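Local coordinates for protein GH127 beta-L-arabinofuranoside (Geobacillus stearothermophilus, PDB 4QK0) that probably hydrolyses beta-L-arabinofuranosides, releasing L-arabinose, as a family 127 glycoside hydrolase, at residues L295-N298 and V299-Q303; E393-D396 and K397-V400. All coordinates share one frame; numbering follows the deposited sequence.

Interaction 1 of 2, residues L295-N298 and V299-Q303; sequences LWEN and VTKRQ
Thr300 lies one helical turn beyond Trp296 and sets its methyl group squarely over the indole. CG2 stands 3.5 Å from the centroid of the six-membered ring of Trp296, only 7° off the ring normal, a CH-pi contact. The same chi1 of 63° that sends the methyl over the indole turns OG1 back to the preceding turn, where it donates to Trp296 O at 2.7 Å. That carbonyl also takes the backbone N-H of Thr300, and the two donors approach from opposite faces of its plane. Threonine suits the place because one branch packs on the ring while the other satisfies the helix backbone. Around this close-packed side, Trp343 and Tyr356 meet the Trp296 ring edge-to-face.

Beside this packed patch, the partly exposed flank of the helix is held by charge. Glu297 and Lys301 run alongside each other, pointing the same way, and Lys301 NZ reaches Glu297 OE2 at 2.7 Å in a salt bridge; OE2 has a second cationic partner in Lys355, and Lys301 packs on Asp610 of the second subunit. A water joins the packed patch to the charged pair: it donates to Thr300 OG1 and accepts from Lys301 NZ and, weakly, from Trp296 NE1.

Further on, Gln303 NE2 gives a hydrogen to Asn298 OD1 at 2.9 Å, with the acceptor nearly in the Gln303 amide plane while the two amides are turned 73° apart. Ala262 completes the pairing by bonding both amides through its backbone, and Asp322 receives Asn298 ND2 and the guanidinium of Arg302. These i to i+4 and i to i+5 contacts belong to the C-terminal turns of an amphipathic helix, 286-302, in the catalytic domain, whose family belongs to the six-hairpin clan and is built as an (alpha/alpha)6 barrel.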
ATOM      1  N   LEU A 295       7.839 -20.879  16.125  1.00 22.20           N
ATOM      2  CA  LEU A 295       7.953 -19.508  15.688  1.00 22.26           C
ATOM      3  C   LEU A 295       9.014 -19.343  14.624  1.00 23.62           C
ATOM      4  O   LEU A 295       8.803 -18.613  13.673  1.00 25.21           O
ATOM      5  CB  LEU A 295       8.205 -18.593  16.857  1.00 22.68           C
ATOM      6  CG  LEU A 295       6.959 -18.456  17.746  1.00 20.84           C
ATOM      7  CD1 LEU A 295       7.327 -18.000  19.138  1.00 22.66           C
ATOM      8  CD2 LEU A 295       5.979 -17.467  17.163  1.00 23.65           C
ATOM      9  N   TRP A 296      10.124 -20.064  14.752  1.00 22.78           N
ATOM     10  CA  TRP A 296      11.152 -20.062  13.749  1.00 22.60           C
ATOM     11  C   TRP A 296      10.630 -20.477  12.403  1.00 23.87           C
ATOM     12  O   TRP A 296      10.957 -19.877  11.378  1.00 25.56           O
ATOM     13  CB  TRP A 296      12.275 -21.032  14.122  1.00 20.64           C
ATOM     14  CG  TRP A 296      13.244 -21.199  13.029  1.00 18.36           C
ATOM     15  CD1 TRP A 296      13.299 -22.182  12.130  1.00 18.04           C
ATOM     16  CD2 TRP A 296      14.279 -20.293  12.700  1.00 19.21           C
ATOM     17  NE1 TRP A 296      14.314 -21.963  11.252  1.00 19.64           N
ATOM     18  CE2 TRP A 296      14.937 -20.807  11.593  1.00 19.43           C
ATOM     19  CE3 TRP A 296      14.732 -19.119  13.276  1.00 19.92           C
ATOM     20  CZ2 TRP A 296      16.018 -20.211  11.037  1.00 23.97           C
ATOM     21  CZ3 TRP A 296      15.773 -18.491  12.732  1.00 22.27           C
ATOM     22  CH2 TRP A 296      16.425 -19.029  11.592  1.00 24.65           C
ATOM     23  N   GLU A 297       9.935 -21.583  12.371  1.00 23.29           N
ATOM     24  CA  GLU A 297       9.350 -22.065  11.130  1.00 26.54           C
ATOM     25  C   GLU A 297       8.354 -21.048  10.566  1.00 25.90           C
ATOM     26  O   GLU A 297       8.329 -20.827   9.372  1.00 26.05           O
ATOM     27  CB  GLU A 297       8.638 -23.406  11.361  1.00 30.88           C
ATOM     28  CG  GLU A 297       9.640 -24.539  11.677  1.00 40.27           C
ATOM     29  CD  GLU A 297      10.509 -24.949  10.477  1.00 46.37           C
ATOM     30  OE1 GLU A 297       9.925 -25.425   9.466  1.00 59.50           O
ATOM     31  OE2 GLU A 297      11.766 -24.793  10.504  1.00 51.26           O
ATOM     32  N   ASN A 298       7.536 -20.429  11.422  1.00 24.15           N
ATOM     33  CA  ASN A 298       6.585 -19.488  10.925  1.00 23.88           C
ATOM     34  C   ASN A 298       7.304 -18.263  10.303  1.00 25.79           C
ATOM     35  O   ASN A 298       6.956 -17.815   9.206  1.00 24.73           O
ATOM     36  CB  ASN A 298       5.663 -19.023  11.996  1.00 22.91           C
ATOM     37  CG  ASN A 298       4.561 -18.107  11.435  1.00 25.31           C
ATOM     38  OD1 ASN A 298       4.465 -16.924  11.768  1.00 23.08           O
ATOM     39  ND2 ASN A 298       3.679 -18.694  10.626  1.00 23.04           N
ATOM     40  N   VAL A 299       8.293 -17.712  11.003  1.00 22.38           N
ATOM     41  CA  VAL A 299       8.979 -16.513  10.504  1.00 22.08           C
ATOM     42  C   VAL A 299       9.710 -16.844   9.203  1.00 23.74           C
ATOM     43  O   VAL A 299       9.533 -16.151   8.216  1.00 23.87           O
ATOM     44  CB  VAL A 299       9.983 -15.953  11.519  1.00 19.48           C
ATOM     45  CG1 VAL A 299      10.843 -14.916  10.869  1.00 22.26           C
ATOM     46  CG2 VAL A 299       9.255 -15.355  12.668  1.00 19.42           C
ATOM     47  N   THR A 300      10.480 -17.923   9.197  1.00 22.40           N
ATOM     48  CA  THR A 300      11.451 -18.131   8.161  1.00 25.85           C
ATOM     49  C   THR A 300      10.867 -18.888   6.987  1.00 24.13           C
ATOM     50  O   THR A 300      11.450 -18.863   5.926  1.00 21.78           O
ATOM     51  CB  THR A 300      12.720 -18.893   8.649  1.00 25.96           C
ATOM     52  OG1 THR A 300      12.375 -20.211   9.080  1.00 28.47           O
ATOM     53  CG2 THR A 300      13.354 -18.160   9.746  1.00 26.60           C
ATOM     54  N   LYS A 301       9.776 -19.598   7.182  1.00 20.98           N
ATOM     55  CA  LYS A 301       9.135 -20.259   6.075  1.00 24.45           C
ATOM     56  C   LYS A 301       7.831 -19.572   5.582  1.00 23.89           C
ATOM     57  O   LYS A 301       7.222 -20.026   4.619  1.00 22.97           O
ATOM     58  CB  LYS A 301       8.848 -21.699   6.427  1.00 28.19           C
ATOM     59  CG  LYS A 301      10.196 -22.421   6.581  1.00 35.11           C
ATOM     60  CD  LYS A 301      10.307 -23.887   6.162  1.00 44.98           C
ATOM     61  CE  LYS A 301      11.744 -24.387   6.398  1.00 57.52           C
ATOM     62  NZ  LYS A 301      12.098 -24.391   7.857  1.00 60.91           N
ATOM     63  N   ARG A 302       7.359 -18.560   6.292  1.00 24.36           N
ATOM     64  CA  ARG A 302       6.128 -17.894   5.869  1.00 25.13           C
ATOM     65  C   ARG A 302       6.173 -16.415   5.898  1.00 21.34           C
ATOM     66  O   ARG A 302       5.368 -15.837   5.225  1.00 21.28           O
ATOM     67  CB  ARG A 302       4.947 -18.403   6.679  1.00 26.67           C
ATOM     68  CG  ARG A 302       4.834 -19.891   6.544  1.00 30.63           C
ATOM     69  CD  ARG A 302       3.534 -20.401   7.010  1.00 39.46           C
ATOM     70  NE  ARG A 302       3.339 -21.788   6.613  1.00 46.44           N
ATOM     71  CZ  ARG A 302       2.165 -22.408   6.700  1.00 52.17           C
ATOM     72  NH1 ARG A 302       1.092 -21.748   7.133  1.00 51.22           N
ATOM     73  NH2 ARG A 302       2.053 -23.673   6.325  1.00 56.21           N
ATOM     74  N   GLN A 303       7.060 -15.794   6.679  1.00 18.29           N
ATOM     75  CA  GLN A 303       7.030 -14.325   6.828  1.00 18.13           C
ATOM     76  C   GLN A 303       8.386 -13.664   6.705  1.00 17.06           C
ATOM     77  O   GLN A 303       8.662 -12.683   7.360  1.00 18.73           O
ATOM     78  CB  GLN A 303       6.361 -13.901   8.104  1.00 19.50           C
ATOM     79  CG  GLN A 303       4.912 -14.378   8.204  1.00 21.00           C
ATOM     80  CD  GLN A 303       4.191 -13.665   9.335  1.00 21.59           C
ATOM     81  OE1 GLN A 303       3.902 -12.473   9.260  1.00 22.93           O
ATOM     82  NE2 GLN A 303       3.987 -14.377  10.453  1.00 24.78           N
TER
HETATM   83  O   HOH W   1      13.777 -22.433   8.408  1.00 50.93           O

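Interaction 2 of 2, residues E393-D396 and K397-V400; sequences ERHD and KRHV
A compact turn in the long loop between strand 386-387 and helix 413-422 brings the guanidinium of Arg398 flat against the imidazole of His395. The planes are 9° apart and the centres 3.7 Å, a parallel stack of guanidinium on imidazole, with NH1 standing over the middle of the ring. NH1 also donates in its own guanidinium plane to His395 O at 2.8 Å, meeting that carbonyl from above its plane. One residue thus offers Arg398 both a flat face and an acceptor, which fixes the rotation of the guanidinium. With chi1 at -169°, the imidazole swings beside its own carbonyl carbon, where the arginine can cover it. Phe315 of the second subunit stacks on His395 as well.

The chain folds back through Lys397 N, which donates to Arg394 O at 2.8 Å, and then enters a type I beta turn from Lys397 to Val400, closed by Val400 N on Lys397 O at 2.9 Å. A water links His395 O to His399 ND1, while His399 NE2 donates to Ala330 O.

Within the first half, Arg394 grips Asp396 side-on: NE meets OD1 at 2.9 Å on its syn side, and NH2 meets OD2 at 2.8 Å from above the carboxylate plane. Replacing Asp396 by an alanine would probably leave NE and NH2 of Arg394 without their carboxylate, so that its guanidinium would be held mainly through NH1. NH1 of Arg394 pairs with Asp324 of the second subunit, whereas the extended Lys397 forms a salt bridge with Asp328 of its own chain.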
ATOM      1  N   GLU A 393       6.120   8.615  -3.542  1.00 30.26           N
ATOM      2  CA  GLU A 393       5.282   9.737  -3.081  1.00 30.73           C
ATOM      3  C   GLU A 393       3.936   9.300  -2.630  1.00 25.47           C
ATOM      4  O   GLU A 393       3.218  10.037  -1.981  1.00 25.21           O
ATOM      5  CB  GLU A 393       5.100  10.757  -4.211  1.00 41.22           C
ATOM      6  CG  GLU A 393       6.423  11.075  -4.940  1.00 57.41           C
ATOM      7  CD  GLU A 393       6.768  12.538  -4.981  1.00 73.32           C
ATOM      8  OE1 GLU A 393       6.788  13.184  -3.895  1.00 86.08           O
ATOM      9  OE2 GLU A 393       7.047  13.017  -6.115  1.00 83.01           O
ATOM     10  N   ARG A 394       3.537   8.103  -2.993  1.00 23.18           N
ATOM     11  CA  ARG A 394       2.292   7.570  -2.420  1.00 22.61           C
ATOM     12  C   ARG A 394       2.365   7.482  -0.918  1.00 22.46           C
ATOM     13  O   ARG A 394       3.378   7.067  -0.354  1.00 24.60           O
ATOM     14  CB  ARG A 394       1.996   6.171  -2.978  1.00 22.20           C
ATOM     15  CG  ARG A 394       1.660   6.037  -4.460  1.00 19.46           C
ATOM     16  CD  ARG A 394       1.491   4.548  -4.870  1.00 21.36           C
ATOM     17  NE  ARG A 394       0.432   3.967  -4.055  1.00 22.38           N
ATOM     18  CZ  ARG A 394      -0.864   4.057  -4.317  1.00 25.79           C
ATOM     19  NH1 ARG A 394      -1.282   4.601  -5.449  1.00 30.75           N
ATOM     20  NH2 ARG A 394      -1.756   3.563  -3.473  1.00 27.62           N
ATOM     21  N   HIS A 395       1.284   7.806  -0.265  1.00 22.73           N
ATOM     22  CA  HIS A 395       1.197   7.672   1.175  1.00 25.74           C
ATOM     23  C   HIS A 395       1.553   6.226   1.644  1.00 27.43           C
ATOM     24  O   HIS A 395       2.258   6.040   2.649  1.00 26.12           O
ATOM     25  CB  HIS A 395      -0.211   7.993   1.590  1.00 27.93           C
ATOM     26  CG  HIS A 395      -0.421   8.159   3.059  1.00 26.56           C
ATOM     27  ND1 HIS A 395       0.056   9.242   3.769  1.00 27.23           N
ATOM     28  CD2 HIS A 395      -1.126   7.418   3.939  1.00 27.74           C
ATOM     29  CE1 HIS A 395      -0.335   9.150   5.030  1.00 27.81           C
ATOM     30  NE2 HIS A 395      -1.050   8.051   5.167  1.00 28.73           N
ATOM     31  N   ASP A 396       1.107   5.217   0.907  1.00 25.59           N
ATOM     32  CA  ASP A 396       1.400   3.856   1.292  1.00 22.16           C
ATOM     33  C   ASP A 396       2.806   3.429   0.952  1.00 21.73           C
ATOM     34  O   ASP A 396       3.174   2.276   1.203  1.00 21.85           O
ATOM     35  CB  ASP A 396       0.329   2.862   0.786  1.00 22.85           C
ATOM     36  CG  ASP A 396       0.269   2.725  -0.745  1.00 22.57           C
ATOM     37  OD1 ASP A 396       1.189   3.209  -1.407  1.00 21.55           O
ATOM     38  OD2 ASP A 396      -0.728   2.104  -1.266  1.00 22.50           O
ATOM     39  N   LYS A 397       3.622   4.334   0.409  1.00 21.24           N
ATOM     40  CA  LYS A 397       5.042   4.053   0.145  1.00 19.81           C
ATOM     41  C   LYS A 397       5.999   5.094   0.676  1.00 19.67           C
ATOM     42  O   LYS A 397       7.169   5.037   0.391  1.00 18.36           O
ATOM     43  CB  LYS A 397       5.307   3.859  -1.313  1.00 21.23           C
ATOM     44  CG  LYS A 397       4.570   2.655  -1.841  1.00 25.05           C
ATOM     45  CD  LYS A 397       4.889   2.360  -3.275  1.00 26.97           C
ATOM     46  CE  LYS A 397       3.885   1.345  -3.803  1.00 29.99           C
ATOM     47  NZ  LYS A 397       4.193   0.982  -5.203  1.00 31.55           N
ATOM     48  N   ARG A 398       5.515   6.001   1.505  1.00 22.73           N
ATOM     49  CA  ARG A 398       6.304   7.131   1.918  1.00 23.87           C
ATOM     50  C   ARG A 398       7.381   6.688   2.890  1.00 27.25           C
ATOM     51  O   ARG A 398       8.351   7.391   3.067  1.00 25.47           O
ATOM     52  CB  ARG A 398       5.424   8.202   2.581  1.00 26.05           C
ATOM     53  CG  ARG A 398       4.923   7.854   3.996  1.00 26.45           C
ATOM     54  CD  ARG A 398       3.875   8.859   4.445  1.00 29.44           C
ATOM     55  NE  ARG A 398       3.376   8.639   5.796  1.00 29.93           N
ATOM     56  CZ  ARG A 398       2.496   7.696   6.162  1.00 34.41           C
ATOM     57  NH1 ARG A 398       1.960   6.838   5.279  1.00 37.07           N
ATOM     58  NH2 ARG A 398       2.147   7.599   7.438  1.00 32.52           N
ATOM     59  N   HIS A 399       7.224   5.530   3.525  1.00 26.24           N
ATOM     60  CA  HIS A 399       8.316   4.915   4.366  1.00 26.34           C
ATOM     61  C   HIS A 399       9.467   4.427   3.516  1.00 24.50           C
ATOM     62  O   HIS A 399      10.543   4.170   4.008  1.00 24.69           O
ATOM     63  CB  HIS A 399       7.762   3.731   5.167  1.00 23.24           C
ATOM     64  CG  HIS A 399       7.303   2.606   4.307  1.00 22.24           C
ATOM     65  ND1 HIS A 399       6.091   2.616   3.642  1.00 23.61           N
ATOM     66  CD2 HIS A 399       7.873   1.420   4.023  1.00 23.60           C
ATOM     67  CE1 HIS A 399       5.929   1.474   3.010  1.00 24.65           C
ATOM     68  NE2 HIS A 399       6.999   0.726   3.216  1.00 23.52           N
ATOM     69  N   VAL A 400       9.234   4.223   2.241  1.00 23.94           N
ATOM     70  CA  VAL A 400      10.311   3.760   1.384  1.00 24.75           C
ATOM     71  C   VAL A 400      11.120   4.963   0.858  1.00 29.47           C
ATOM     72  O   VAL A 400      10.610   5.760   0.047  1.00 29.91           O
ATOM     73  CB  VAL A 400       9.770   2.961   0.211  1.00 25.02           C
ATOM     74  CG1 VAL A 400      10.907   2.561  -0.711  1.00 26.38           C
ATOM     75  CG2 VAL A 400       9.046   1.715   0.702  1.00 27.12           C
TER
HETATM   76  O   HOH W   2       3.899   4.130   4.262  1.00 20.90           O

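How the interactions relate
Interaction 1 comes first along the chain, on helix 286-302, and interaction 2 follows about ninety residues later, in the loop between strand 386-387 and helix 413-422. Both belong to the GH127 catalytic domain, yet they do not touch: their centres are 27 Å apart and their nearest atoms about 14 Å. The first is mostly buried among helices 266-283 and 334-350, the second lies nearer the surface. Each reaches the second subunit, 295-303 by packing of Lys301 on its Asp610 and 393-400 by a charged pair and a ring stack, so a helix end and a loop of one domain both contribute to the dimer interface.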